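Local coordinates for protein tryptophanyl-tRNA synthetase (Cryptosporidium parvum Iowa II, PDB 3HV0) that probably charges tRNA(Trp) with L-tryptophan at the expense of ATP, as a class I aminoacyl-tRNA synthetase, and binds tryptophan in its catalytic domain, at residues K21-F26 and F56-D61; K140-C145 and T152-N157; N287-Y292 and I350-L355. All coordinates share one frame; numbering follows the deposited sequence.

Interaction 1. Residues K21-F26 and F56-D61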
loop_
_atom_site.group_PDB
_atom_site.type_symbol
_atom_site.label_atom_id
_atom_site.label_comp_id
_atom_site.label_asym_id
_atom_site.label_seq_id
_atom_site.Cartn_x
_atom_site.Cartn_y
_atom_site.Cartn_z
ATOM N N LYS A 21 20.904 -6.211 -28.526
ATOM C CA LYS A 21 22.069 -6.404 -27.653
ATOM C C LYS A 21 21.707 -6.069 -26.209
ATOM O O LYS A 21 22.127 -6.761 -25.279
ATOM C CB LYS A 21 23.250 -5.550 -28.125
ATOM C CG LYS A 21 24.625 -6.175 -27.858
ATOM C CD LYS A 21 25.091 -7.079 -29.011
ATOM C CE LYS A 21 24.108 -8.217 -29.304
ATOM N NZ LYS A 21 24.673 -9.239 -30.216
ATOM N N LEU A 22 20.936 -5.000 -26.025
ATOM C CA LEU A 22 20.299 -4.720 -24.738
ATOM C C LEU A 22 19.396 -5.883 -24.330
ATOM O O LEU A 22 19.380 -6.290 -23.165
ATOM C CB LEU A 22 19.488 -3.411 -24.788
ATOM C CG LEU A 22 18.177 -3.314 -25.594
ATOM C CD1 LEU A 22 17.365 -2.100 -25.149
ATOM C CD2 LEU A 22 18.425 -3.269 -27.105
ATOM N N ILE A 23 18.658 -6.418 -25.305
ATOM C CA ILE A 23 17.670 -7.468 -25.059
ATOM C C ILE A 23 18.343 -8.717 -24.482
ATOM O O ILE A 23 17.765 -9.395 -23.631
ATOM C CB ILE A 23 16.859 -7.802 -26.350
ATOM C CG1 ILE A 23 15.477 -8.366 -26.011
ATOM C CG2 ILE A 23 17.619 -8.772 -27.239
ATOM C CD1 ILE A 23 14.553 -8.456 -27.210
ATOM N N ASP A 24 19.567 -8.995 -24.923
ATOM C CA ASP A 24 20.356 -10.088 -24.363
ATOM C C ASP A 24 20.930 -9.690 -23.002
ATOM O O ASP A 24 20.837 -10.462 -22.046
ATOM C CB ASP A 24 21.495 -10.479 -25.305
ATOM C CG ASP A 24 21.006 -10.952 -26.676
ATOM O OD1 ASP A 24 19.774 -10.985 -26.921
ATOM O OD2 ASP A 24 21.874 -11.289 -27.512
ATOM N N LYS A 25 21.517 -8.489 -22.926
ATOM C CA LYS A 25 22.105 -7.948 -21.678
ATOM C C LYS A 25 21.161 -8.018 -20.484
ATOM O O LYS A 25 21.581 -8.347 -19.372
ATOM C CB LYS A 25 22.532 -6.484 -21.861
ATOM C CG LYS A 25 22.759 -5.732 -20.542
ATOM C CD LYS A 25 23.491 -4.415 -20.738
ATOM C CE LYS A 25 23.891 -3.810 -19.397
ATOM N NZ LYS A 25 24.757 -2.612 -19.558
ATOM N N PHE A 26 19.899 -7.665 -20.716
ATOM C CA PHE A 26 18.863 -7.756 -19.689
ATOM C C PHE A 26 18.717 -9.188 -19.185
ATOM O O PHE A 26 18.375 -9.398 -18.031
ATOM C CB PHE A 26 17.517 -7.259 -20.236
ATOM C CG PHE A 26 17.312 -5.764 -20.120
ATOM C CD1 PHE A 26 18.391 -4.877 -20.136
ATOM C CD2 PHE A 26 16.020 -5.242 -20.019
ATOM C CE1 PHE A 26 18.185 -3.506 -20.034
ATOM C CE2 PHE A 26 15.807 -3.870 -19.917
ATOM C CZ PHE A 26 16.890 -3.003 -19.928
ATOM N N PHE A 56 6.077 -10.068 -30.773
ATOM C CA PHE A 56 6.478 -10.697 -29.523
ATOM C C PHE A 56 7.710 -11.505 -29.873
ATOM O O PHE A 56 7.611 -12.570 -30.507
ATOM C CB PHE A 56 5.373 -11.586 -28.939
ATOM C CG PHE A 56 4.385 -10.840 -28.100
ATOM C CD1 PHE A 56 3.267 -10.251 -28.674
ATOM C CD2 PHE A 56 4.598 -10.674 -26.740
ATOM C CE1 PHE A 56 2.367 -9.532 -27.889
ATOM C CE2 PHE A 56 3.703 -9.969 -25.958
ATOM C CZ PHE A 56 2.581 -9.404 -26.532
ATOM N N LEU A 57 8.874 -10.972 -29.508
ATOM C CA LEU A 57 10.155 -11.538 -29.933
ATOM C C LEU A 57 10.952 -12.204 -28.815
ATOM O O LEU A 57 11.901 -12.921 -29.088
ATOM C CB LEU A 57 11.026 -10.465 -30.584
ATOM C CG LEU A 57 11.245 -9.091 -29.935
ATOM C CD1 LEU A 57 10.869 -9.008 -28.476
ATOM C CD2 LEU A 57 12.674 -8.639 -30.104
ATOM N N SER A 58 10.541 -11.983 -27.567
ATOM C CA SER A 58 11.402 -12.211 -26.424
ATOM C C SER A 58 10.642 -12.882 -25.281
ATOM O O SER A 58 9.420 -12.760 -25.202
ATOM C CB SER A 58 11.966 -10.865 -25.974
ATOM O OG SER A 58 13.219 -11.036 -25.368
ATOM N N HIS A 59 11.363 -13.597 -24.411
ATOM C CA HIS A 59 10.748 -14.259 -23.258
ATOM C C HIS A 59 11.705 -14.533 -22.092
ATOM O O HIS A 59 12.918 -14.482 -22.234
ATOM C CB HIS A 59 10.120 -15.568 -23.690
ATOM C CG HIS A 59 11.119 -16.643 -23.991
ATOM N ND1 HIS A 59 11.304 -17.737 -23.173
ATOM C CD2 HIS A 59 12.006 -16.775 -25.004
ATOM C CE1 HIS A 59 12.251 -18.504 -23.682
ATOM N NE2 HIS A 59 12.694 -17.940 -24.788
ATOM N N ARG A 60 11.118 -14.801 -20.932
ATOM C CA ARG A 60 11.787 -15.428 -19.793
ATOM C C ARG A 60 10.971 -16.638 -19.357
ATOM O O ARG A 60 9.818 -16.507 -18.971
ATOM C CB ARG A 60 11.880 -14.456 -18.624
ATOM C CG ARG A 60 12.592 -13.190 -18.973
ATOM C CD ARG A 60 12.891 -12.309 -17.765
ATOM N NE ARG A 60 14.268 -11.822 -17.879
ATOM C CZ ARG A 60 14.687 -10.596 -17.587
ATOM N NH1 ARG A 60 13.848 -9.679 -17.129
ATOM N NH2 ARG A 60 15.966 -10.291 -17.744
ATOM N N ASP A 61 11.574 -17.816 -19.451
ATOM C CA ASP A 61 10.977 -19.077 -18.998
ATOM C C ASP A 61 9.584 -19.325 -19.557
ATOM O O ASP A 61 8.740 -19.908 -18.865
ATOM C CB ASP A 61 10.944 -19.155 -17.460
ATOM C CG ASP A 61 12.331 -19.270 -16.839
ATOM O OD1 ASP A 61 13.322 -19.521 -17.543
ATOM O OD2 ASP A 61 12.435 -19.104 -15.620
#
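Ile23 contributes most of the helix side of this contact, reaching across to the strand with the end of its chain, CD1 above all. Its CG1 lies anti to the backbone N (chi1 -154°), which extends the chain until CD1 meets CD2 of Leu57 tip to tip at 3.5 Å. The same methyl lies 3.4 Å from Ser58 OG. That hydroxyl hydrogen-bonds to Lys29 O, so a long aliphatic residue can rest against it at little cost. Leu57 and Ser58 of strand 56-60 stand opposite the single residue His253 of strand 250-254, a classic beta bulge. Strand 56-60 runs antiparallel to both 29-30 and 250-254, next to the edge of the Rossmann-type sheet, and the short helix 22-25 sits against it. Arg60 bends at chi3 (136°) and presents the edge of its guanidinium to the carbonyl of Phe26. NH2 lies 2.6 Å from Phe26 O, near the guanidinium plane, but the angle is too poor for a hydrogen bond. Arginine suits the place because its long chain carries a positive charge from the strand to Asp231, which forms a salt bridge with NH1. Phe26 sets out toward the strand, then turns its ring away.

Interaction 2. Residues K140-C145 and T152-N157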
loop_
_atom_site.group_PDB
_atom_site.type_symbol
_atom_site.label_atom_id
_atom_site.label_comp_id
_atom_site.label_asym_id
_atom_site.label_seq_id
_atom_site.Cartn_x
_atom_site.Cartn_y
_atom_site.Cartn_z
ATOM N N LYS A 140 -13.693 -0.966 -20.486
ATOM C CA LYS A 140 -14.597 -1.168 -21.611
ATOM C C LYS A 140 -13.827 -1.467 -22.902
ATOM O O LYS A 140 -14.190 -2.377 -23.668
ATOM C CB LYS A 140 -15.500 0.061 -21.823
ATOM C CG LYS A 140 -16.447 0.364 -20.678
ATOM C CD LYS A 140 -17.175 1.689 -20.876
ATOM C CE LYS A 140 -18.433 1.739 -20.008
ATOM N NZ LYS A 140 -19.136 3.057 -20.027
ATOM N N ASP A 141 -12.783 -0.688 -23.157
ATOM C CA ASP A 141 -11.923 -0.949 -24.303
ATOM C C ASP A 141 -11.277 -2.319 -24.150
ATOM O O ASP A 141 -11.080 -3.028 -25.123
ATOM C CB ASP A 141 -10.790 0.075 -24.395
ATOM C CG ASP A 141 -11.267 1.492 -24.610
ATOM O OD1 ASP A 141 -10.511 2.420 -24.230
ATOM O OD2 ASP A 141 -12.360 1.690 -25.167
ATOM N N ILE A 142 -10.897 -2.665 -22.920
ATOM C CA ILE A 142 -10.224 -3.938 -22.682
ATOM C C ILE A 142 -11.196 -5.086 -22.934
ATOM O O ILE A 142 -10.864 -6.021 -23.669
ATOM C CB ILE A 142 -9.577 -4.008 -21.291
ATOM C CG1 ILE A 142 -8.349 -3.097 -21.267
ATOM C CG2 ILE A 142 -9.166 -5.449 -20.941
ATOM C CD1 ILE A 142 -7.773 -2.838 -19.905
ATOM N N ILE A 143 -12.402 -4.987 -22.381
ATOM C CA ILE A 143 -13.433 -6.028 -22.569
ATOM C C ILE A 143 -13.853 -6.139 -24.038
ATOM O O ILE A 143 -14.202 -7.226 -24.522
ATOM C CB ILE A 143 -14.668 -5.766 -21.682
ATOM C CG1 ILE A 143 -14.297 -5.915 -20.204
ATOM C CG2 ILE A 143 -15.813 -6.718 -22.021
ATOM C CD1 ILE A 143 -15.223 -5.186 -19.273
ATOM N N ALA A 144 -13.794 -5.014 -24.749
ATOM C CA ALA A 144 -14.123 -4.985 -26.182
ATOM C C ALA A 144 -13.199 -5.842 -27.064
ATOM O O ALA A 144 -13.487 -6.020 -28.228
ATOM C CB ALA A 144 -14.159 -3.532 -26.696
ATOM N N CYS A 145 -12.095 -6.351 -26.521
ATOM C CA CYS A 145 -11.214 -7.270 -27.255
ATOM C C CYS A 145 -11.733 -8.717 -27.295
ATOM O O CYS A 145 -11.128 -9.593 -27.925
ATOM C CB CYS A 145 -9.810 -7.259 -26.639
ATOM S SG CYS A 145 -8.913 -5.617 -26.618
ATOM N N THR A 152 -11.815 -14.470 -17.049
ATOM C CA THR A 152 -11.082 -13.215 -16.907
ATOM C C THR A 152 -11.507 -12.435 -15.685
ATOM O O THR A 152 -12.705 -12.228 -15.481
ATOM C CB THR A 152 -11.302 -12.294 -18.126
ATOM O OG1 THR A 152 -11.006 -13.008 -19.321
ATOM C CG2 THR A 152 -10.416 -11.041 -18.039
ATOM N N PHE A 153 -10.516 -11.966 -14.916
ATOM C CA PHE A 153 -10.748 -11.124 -13.756
ATOM C C PHE A 153 -10.013 -9.803 -13.932
ATOM O O PHE A 153 -8.792 -9.759 -14.001
ATOM C CB PHE A 153 -10.320 -11.839 -12.456
ATOM C CG PHE A 153 -10.326 -10.944 -11.253
ATOM C CD1 PHE A 153 -11.474 -10.279 -10.886
ATOM C CD2 PHE A 153 -9.172 -10.726 -10.513
ATOM C CE1 PHE A 153 -11.479 -9.420 -9.796
ATOM C CE2 PHE A 153 -9.180 -9.870 -9.406
ATOM C CZ PHE A 153 -10.342 -9.226 -9.053
ATOM N N ILE A 154 -10.767 -8.715 -14.013
ATOM C CA ILE A 154 -10.195 -7.384 -14.197
ATOM C C ILE A 154 -10.412 -6.607 -12.902
ATOM O O ILE A 154 -11.409 -6.836 -12.208
ATOM C CB ILE A 154 -10.852 -6.651 -15.386
ATOM C CG1 ILE A 154 -10.925 -7.598 -16.603
ATOM C CG2 ILE A 154 -10.109 -5.324 -15.699
ATOM C CD1 ILE A 154 -11.461 -6.971 -17.911
ATOM N N PHE A 155 -9.477 -5.711 -12.573
ATOM C CA PHE A 155 -9.559 -4.955 -11.345
ATOM C C PHE A 155 -8.681 -3.703 -11.359
ATOM O O PHE A 155 -7.640 -3.649 -12.039
ATOM C CB PHE A 155 -9.137 -5.843 -10.160
ATOM C CG PHE A 155 -7.694 -6.286 -10.205
ATOM C CD1 PHE A 155 -7.329 -7.456 -10.860
ATOM C CD2 PHE A 155 -6.700 -5.524 -9.588
ATOM C CE1 PHE A 155 -6.010 -7.855 -10.897
ATOM C CE2 PHE A 155 -5.386 -5.911 -9.633
ATOM C CZ PHE A 155 -5.038 -7.084 -10.294
ATOM N N THR A 156 -9.092 -2.700 -10.585
ATOM C CA THR A 156 -8.252 -1.534 -10.360
ATOM C C THR A 156 -7.508 -1.693 -9.040
ATOM O O THR A 156 -8.024 -2.296 -8.101
ATOM C CB THR A 156 -9.063 -0.219 -10.294
ATOM O OG1 THR A 156 -9.655 -0.050 -8.991
ATOM C CG2 THR A 156 -10.114 -0.156 -11.404
ATOM N N ASN A 157 -6.316 -1.119 -8.949
ATOM C CA ASN A 157 -5.573 -1.179 -7.710
ATOM C C ASN A 157 -6.322 -0.502 -6.554
ATOM O O ASN A 157 -6.269 -0.971 -5.435
ATOM C CB ASN A 157 -4.177 -0.586 -7.871
ATOM C CG ASN A 157 -3.225 -1.506 -8.573
ATOM O OD1 ASN A 157 -3.431 -2.709 -8.622
ATOM N ND2 ASN A 157 -2.175 -0.943 -9.136
#
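Ile154 CD1 meets two consecutive residues of the helix, approaching CG1 of Ile143 to 3.8 Å and CG2 of Ile142 to 4.1 Å. The two approaches differ: Ile154 runs at a slant across Ile143, whereas it passes Ile142 alongside, the two chains pointing opposite ways. With its CG1 anti to the carbonyl carbon (chi1 -47°) and chi2 extended, Ile154 sends its terminal methyl well out from the strand. A branched chain suits Ile154 in a beta strand, while in the helix isoleucine gives bulky apolar carbon to a buried, wholly apolar contact. Helix 128-143, with helix 116-122, lies on the connection between the adjacent parallel strands 110-114 and 152-156, so the contact packs a crossover helix on the strand that follows it, in a beta-alpha-beta crossover of the Rossmann-type catalytic domain of class I synthetases. Around it, Ile142 also touches Ile112, Ile154 touches Leu114, and Phe377 of helix 371-378 packs on both Ile143 and Ile154. Farther out, Asp141 ties the helix to other parts of the chain: OD2 forms a salt bridge with Arg366, and OD1 accepts a hydrogen bond from the backbone N of Leu88, just before the HVGH form of the HIGH signature. At the C-terminal end of strand 152-156, Thr156 is the N-cap of helix 157-174, its side chain capping a backbone N there.

Interaction 3. Residues N287-Y292 and I350-L355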
loop_
_atom_site.group_PDB
_atom_site.type_symbol
_atom_site.label_atom_id
_atom_site.label_comp_id
_atom_site.label_asym_id
_atom_site.label_seq_id
_atom_site.Cartn_x
_atom_site.Cartn_y
_atom_site.Cartn_z
ATOM N N ASN A 287 -6.267 12.174 -40.569
ATOM C CA ASN A 287 -5.549 13.374 -40.150
ATOM C C ASN A 287 -4.197 13.088 -39.477
ATOM O O ASN A 287 -3.211 13.788 -39.723
ATOM C CB ASN A 287 -6.420 14.167 -39.184
ATOM C CG ASN A 287 -6.000 15.594 -39.079
ATOM O OD1 ASN A 287 -6.429 16.437 -39.856
ATOM N ND2 ASN A 287 -5.150 15.884 -38.105
ATOM N N LYS A 288 -4.162 12.065 -38.624
ATOM C CA LYS A 288 -2.958 11.751 -37.858
ATOM C C LYS A 288 -1.861 11.063 -38.699
ATOM O O LYS A 288 -0.700 11.465 -38.630
ATOM C CB LYS A 288 -3.308 10.952 -36.591
ATOM C CG LYS A 288 -3.923 11.819 -35.474
ATOM C CD LYS A 288 -4.711 10.980 -34.460
ATOM C CE LYS A 288 -5.124 11.807 -33.251
ATOM N NZ LYS A 288 -5.528 10.976 -32.089
ATOM N N ILE A 289 -2.203 10.051 -39.499
ATOM C CA ILE A 289 -1.175 9.370 -40.310
ATOM C C ILE A 289 -0.504 10.376 -41.234
ATOM O O ILE A 289 0.727 10.437 -41.333
ATOM C CB ILE A 289 -1.707 8.232 -41.250
ATOM C CG1 ILE A 289 -2.831 7.409 -40.617
ATOM C CG2 ILE A 289 -0.547 7.298 -41.648
ATOM C CD1 ILE A 289 -2.434 6.720 -39.324
ATOM N N MET A 290 -1.339 11.156 -41.914
ATOM C CA MET A 290 -0.879 12.035 -42.986
ATOM C C MET A 290 0.061 13.108 -42.455
ATOM O O MET A 290 1.021 13.470 -43.125
ATOM C CB MET A 290 -2.071 12.662 -43.722
ATOM C CG MET A 290 -2.948 11.628 -44.451
ATOM S SD MET A 290 -2.160 10.808 -45.868
ATOM C CE MET A 290 -3.476 9.678 -46.367
ATOM N N LYS A 291 -0.204 13.578 -41.237
ATOM C CA LYS A 291 0.546 14.682 -40.639
ATOM C C LYS A 291 1.671 14.206 -39.710
ATOM O O LYS A 291 2.790 14.709 -39.785
ATOM C CB LYS A 291 -0.403 15.616 -39.870
ATOM N N TYR A 292 1.380 13.232 -38.855
ATOM C CA TYR A 292 2.302 12.835 -37.775
ATOM C C TYR A 292 3.049 11.511 -38.018
ATOM O O TYR A 292 3.958 11.167 -37.252
ATOM C CB TYR A 292 1.544 12.731 -36.431
ATOM C CG TYR A 292 0.927 14.027 -35.920
ATOM C CD1 TYR A 292 1.692 14.964 -35.230
ATOM C CD2 TYR A 292 -0.431 14.302 -36.109
ATOM C CE1 TYR A 292 1.126 16.153 -34.757
ATOM C CE2 TYR A 292 -1.004 15.489 -35.643
ATOM C CZ TYR A 292 -0.218 16.409 -34.966
ATOM O OH TYR A 292 -0.764 17.587 -34.496
ATOM N N ILE A 350 -3.751 2.768 -47.344
ATOM C CA ILE A 350 -4.002 1.359 -47.021
ATOM C C ILE A 350 -4.070 1.136 -45.501
ATOM O O ILE A 350 -4.958 0.444 -45.001
ATOM C CB ILE A 350 -2.922 0.434 -47.628
ATOM C CG1 ILE A 350 -2.982 0.473 -49.158
ATOM C CG2 ILE A 350 -3.120 -0.988 -47.148
ATOM C CD1 ILE A 350 -1.805 -0.184 -49.851
ATOM N N LEU A 351 -3.121 1.734 -44.784
ATOM C CA LEU A 351 -3.078 1.704 -43.310
ATOM C C LEU A 351 -4.296 2.359 -42.659
ATOM O O LEU A 351 -4.849 1.826 -41.697
ATOM C CB LEU A 351 -1.813 2.402 -42.810
ATOM C CG LEU A 351 -1.715 2.670 -41.316
ATOM C CD1 LEU A 351 -1.816 1.375 -40.526
ATOM C CD2 LEU A 351 -0.427 3.381 -41.018
ATOM N N VAL A 352 -4.691 3.524 -43.173
ATOM C CA VAL A 352 -5.883 4.239 -42.695
ATOM C C VAL A 352 -7.125 3.350 -42.741
ATOM O O VAL A 352 -7.867 3.273 -41.754
ATOM C CB VAL A 352 -6.156 5.545 -43.515
ATOM C CG1 VAL A 352 -7.572 6.095 -43.247
ATOM C CG2 VAL A 352 -5.096 6.611 -43.205
ATOM N N GLN A 353 -7.337 2.665 -43.866
ATOM C CA GLN A 353 -8.522 1.831 -44.007
ATOM C C GLN A 353 -8.447 0.571 -43.158
ATOM O O GLN A 353 -9.477 0.097 -42.680
ATOM C CB GLN A 353 -8.828 1.516 -45.477
ATOM C CG GLN A 353 -8.311 0.195 -46.038
ATOM C CD GLN A 353 -9.046 -0.197 -47.316
ATOM O OE1 GLN A 353 -9.604 -1.292 -47.410
ATOM N NE2 GLN A 353 -9.081 0.716 -48.295
ATOM N N GLU A 354 -7.239 0.042 -42.961
ATOM C CA GLU A 354 -7.015 -1.046 -41.990
ATOM C C GLU A 354 -7.306 -0.598 -40.558
ATOM O O GLU A 354 -7.989 -1.299 -39.807
ATOM C CB GLU A 354 -5.581 -1.571 -42.076
ATOM C CG GLU A 354 -5.321 -2.481 -43.273
ATOM C CD GLU A 354 -5.972 -3.863 -43.154
ATOM O OE1 GLU A 354 -5.977 -4.451 -42.057
ATOM O OE2 GLU A 354 -6.462 -4.378 -44.176
ATOM N N LEU A 355 -6.780 0.568 -40.192
ATOM C CA LEU A 355 -7.013 1.144 -38.870
ATOM C C LEU A 355 -8.494 1.377 -38.556
ATOM O O LEU A 355 -8.913 1.176 -37.414
ATOM C CB LEU A 355 -6.245 2.460 -38.690
ATOM C CG LEU A 355 -4.791 2.342 -38.242
ATOM C CD1 LEU A 355 -4.184 3.715 -38.040
ATOM C CD2 LEU A 355 -4.693 1.515 -36.954
#
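No flat group carries this contact, in which Ile289 meets Leu351, Val352 and Leu355 through aliphatic carbons alone; the one aromatic ring in the two segments, that of Tyr292, has CA of Lys288, one turn earlier in the same helix, at its edge, in plane, and stands away from the partner helix. The motif is a roughly antiparallel helix pair: segments 287-292 and 350-355 run at 147° to each other, with their axes 10.3 Å apart at closest approach. It lies in the helical part of the chain that follows the sheet-bearing catalytic core. Within 287-292, Ile289 makes every contact, and its CG1, CG2 and CD1 each have a different partner. Branching at CB sends CG2 to CD2 of Leu351 at 4.0 Å, while the longer arm, CG1 and CD1, serves Val352 and Leu355, one turn beyond Leu351. Ser316 of helix 315-323 touches both Ile289 and Leu351, and Leu323 touches Leu355. Ile285, one turn before Ile289, packs on Val352 and Leu355. Closest of all is Ile289 CG1, 3.5 Å from Val352 CG2. Beyond it, Ile289 turns at chi2 (-59°) and brings CD1 tip to tip with Leu355 CD1, 3.7 Å away.

Interactions 1 and 2 both involve the catalytic sheet, near opposite edges of it: 152-156 is an edge strand within this chain, 56-60 second from the opposite edge. Their centres are 27 Å apart, on opposite sides of the chain's centre, and the bound tryptophan lies about 12 Å from the Arg60 side chain and about 9 Å from that of Ile142. Interaction 3 is farther out, its centre 31 Å from interaction 1 and 27 Å from interaction 2. None of the three touches another. Helix 344-367 nevertheless connects two of them: it supplies residues 350-355 to interaction 3 and, nearer its C-terminal end, runs past helix 128-143 of interaction 2, where His362 and Arg366 touch Ala144.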